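Methylenetetrahydrofolate--tRNA-(uracil-5-)-methyltransferase trmFO (Thermus thermophilus, PDB 3G5S) catalyses the folate- and FAD-dependent methylation of uridine 54 in tRNA to 5-methyluridine, drawing its methylene carbon from methylenetetrahydrofolate, probably with NADH or NADPH as reductant. Local coordinates at residues Glu285-Ile290 against Val302-Met307. Sequence-based numbering, arbitrary orientation.
Sequences EQKRLI and VRYGVM
Q286 clasps the backbone of G305 through a pair of hydrogen bonds from its side-chain amide, a small polar contact joining helix 283-290 to the loop that follows strand 301-303, the edge strand of the antiparallel sheet. This is structural packing away from the FAD site, with G305 about 8 Å from the bound glutathione. A buried glutamine can read a main chain as a neighbouring strand would, by offering acceptor and donor to one residue, and here both halves of the amide are used. OE1 of Q286 accepts from N of G305 at 2.8 Å, in the carbonyl plane and on a lone pair, while NE2 of Q286 donates to O of G305 at 2.9 Å, lying 29° out of the plane of the G305 carbonyl. With CG of Q286 anti to the carbonyl carbon (chi1 -69°) and the chain extended beyond it, the amide is carried clear of the helix. NE2 also donates to the carbonyl of L281, which further fixes the amide's rotation. The ring of Y304 runs past this side chain in the opposite direction, its plane 77° from the amide; CB of Q286 sits at the ring edge, 3.8 Å from CD1 of Y304. OH of Y304 rests 3.7 Å from CB of K287, and W283 stacks on the ring. A leucine in place of Q286 would probably leave N and O of G305, and the carbonyl of L281, without these partners in a largely buried setting. The two complementary bonds thus help to fix the G305 peptide, in its turn and its distance from the helix, alongside the Y304-Y394 and V306-A160 bonds.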
loop_
_atom_site.group_PDB
_atom_site.type_symbol
_atom_site.label_atom_id
_atom_site.label_comp_id
_atom_site.label_asym_id
_atom_site.label_seq_id
_atom_site.Cartn_x
_atom_site.Cartn_y
_atom_site.Cartn_z
ATOM N N GLU A 285 -3.275 17.786 8.637
ATOM C CA GLU A 285 -4.132 18.757 7.964
ATOM C C GLU A 285 -5.301 18.076 7.263
ATOM O O GLU A 285 -6.421 18.577 7.288
ATOM C CB GLU A 285 -3.338 19.601 6.970
ATOM C CG GLU A 285 -2.279 20.473 7.623
ATOM C CD GLU A 285 -2.869 21.616 8.441
ATOM O OE1 GLU A 285 -3.501 21.366 9.493
ATOM O OE2 GLU A 285 -2.692 22.776 8.027
ATOM N N GLN A 286 -5.044 16.933 6.636
ATOM C CA GLN A 286 -6.121 16.171 6.026
ATOM C C GLN A 286 -7.173 15.806 7.063
ATOM O O GLN A 286 -8.365 15.934 6.813
ATOM C CB GLN A 286 -5.585 14.899 5.377
ATOM C CG GLN A 286 -4.729 15.135 4.147
ATOM C CD GLN A 286 -4.358 13.841 3.446
ATOM O OE1 GLN A 286 -5.182 12.939 3.313
ATOM N NE2 GLN A 286 -3.116 13.752 2.992
ATOM N N LYS A 287 -6.736 15.332 8.222
ATOM C CA LYS A 287 -7.690 14.967 9.260
ATOM C C LYS A 287 -8.545 16.161 9.688
ATOM O O LYS A 287 -9.767 16.058 9.802
ATOM C CB LYS A 287 -6.973 14.361 10.465
ATOM C CG LYS A 287 -7.911 13.942 11.576
ATOM C CD LYS A 287 -7.152 13.292 12.717
ATOM C CE LYS A 287 -8.094 12.858 13.825
ATOM N NZ LYS A 287 -7.355 12.196 14.934
ATOM N N ARG A 288 -7.902 17.297 9.920
ATOM C CA ARG A 288 -8.622 18.498 10.337
ATOM C C ARG A 288 -9.661 18.911 9.297
ATOM O O ARG A 288 -10.798 19.260 9.629
ATOM C CB ARG A 288 -7.634 19.635 10.592
ATOM C CG ARG A 288 -8.275 20.884 11.148
ATOM C CD ARG A 288 -7.220 21.862 11.634
ATOM N NE ARG A 288 -6.303 22.254 10.569
ATOM C CZ ARG A 288 -6.514 23.264 9.733
ATOM N NH1 ARG A 288 -7.617 23.996 9.832
ATOM N NH2 ARG A 288 -5.618 23.541 8.794
ATOM N N LEU A 289 -9.262 18.864 8.032
ATOM C CA LEU A 289 -10.140 19.252 6.937
ATOM C C LEU A 289 -11.290 18.263 6.759
ATOM O O LEU A 289 -12.449 18.656 6.621
ATOM C CB LEU A 289 -9.337 19.378 5.642
ATOM C CG LEU A 289 -8.669 20.733 5.381
ATOM C CD1 LEU A 289 -9.648 21.663 4.688
ATOM C CD2 LEU A 289 -8.160 21.372 6.671
ATOM N N ILE A 290 -10.968 16.974 6.770
ATOM C CA ILE A 290 -11.984 15.951 6.581
ATOM C C ILE A 290 -13.075 16.066 7.641
ATOM O O ILE A 290 -14.258 15.897 7.354
ATOM C CB ILE A 290 -11.369 14.528 6.590
ATOM C CG1 ILE A 290 -10.575 14.284 5.304
ATOM C CG2 ILE A 290 -12.453 13.475 6.760
ATOM C CD1 ILE A 290 -9.598 13.141 5.404
ATOM N N VAL A 302 -8.201 5.839 7.648
ATOM C CA VAL A 302 -7.343 4.665 7.653
ATOM C C VAL A 302 -6.249 4.713 6.589
ATOM O O VAL A 302 -5.262 3.994 6.702
ATOM C CB VAL A 302 -8.153 3.354 7.539
ATOM C CG1 VAL A 302 -9.039 3.167 8.759
ATOM C CG2 VAL A 302 -8.981 3.333 6.266
ATOM N N ARG A 303 -6.407 5.553 5.569
ATOM C CA ARG A 303 -5.367 5.709 4.562
ATOM C C ARG A 303 -5.404 7.156 4.100
ATOM O O ARG A 303 -6.424 7.611 3.594
ATOM C CB ARG A 303 -5.604 4.752 3.387
ATOM C CG ARG A 303 -4.457 4.681 2.395
ATOM C CD ARG A 303 -4.506 5.777 1.304
ATOM N NE ARG A 303 -3.668 5.348 0.192
ATOM C CZ ARG A 303 -2.400 5.702 -0.013
ATOM N NH1 ARG A 303 -1.801 6.595 0.769
ATOM N NH2 ARG A 303 -1.737 5.171 -1.038
ATOM N N TYR A 304 -4.317 7.888 4.316
ATOM C CA TYR A 304 -4.272 9.301 3.950
ATOM C C TYR A 304 -3.984 9.502 2.462
ATOM O O TYR A 304 -3.345 8.670 1.820
ATOM C CB TYR A 304 -3.243 10.035 4.805
ATOM C CG TYR A 304 -3.741 10.316 6.202
ATOM C CD1 TYR A 304 -4.503 11.446 6.461
ATOM C CD2 TYR A 304 -3.476 9.450 7.259
ATOM C CE1 TYR A 304 -4.979 11.720 7.716
ATOM C CE2 TYR A 304 -3.951 9.718 8.534
ATOM C CZ TYR A 304 -4.703 10.855 8.751
ATOM O OH TYR A 304 -5.181 11.144 10.002
ATOM N N GLY A 305 -4.458 10.612 1.909
ATOM C CA GLY A 305 -4.204 10.915 0.510
ATOM C C GLY A 305 -2.758 11.288 0.254
ATOM O O GLY A 305 -2.086 11.842 1.133
ATOM N N VAL A 306 -2.282 10.971 -0.945
ATOM C CA VAL A 306 -0.926 11.303 -1.360
ATOM C C VAL A 306 -0.888 11.549 -2.860
ATOM O O VAL A 306 -1.749 11.067 -3.599
ATOM C CB VAL A 306 0.082 10.186 -1.033
ATOM C CG1 VAL A 306 0.174 9.968 0.467
ATOM C CG2 VAL A 306 -0.276 8.903 -1.774
HETATM N N MSE A 307 0.120 12.302 -3.293
HETATM C CA MSE A 307 0.329 12.645 -4.696
HETATM C C MSE A 307 1.797 12.496 -5.007
HETATM O O MSE A 307 2.571 13.408 -4.732
HETATM C CB MSE A 307 0.012 14.124 -4.947
HETATM C CG MSE A 307 -1.434 14.543 -4.840
HETATM SE SE MSE A 307 -2.383 14.549 -6.551
HETATM C CE MSE A 307 -1.035 15.324 -7.718
#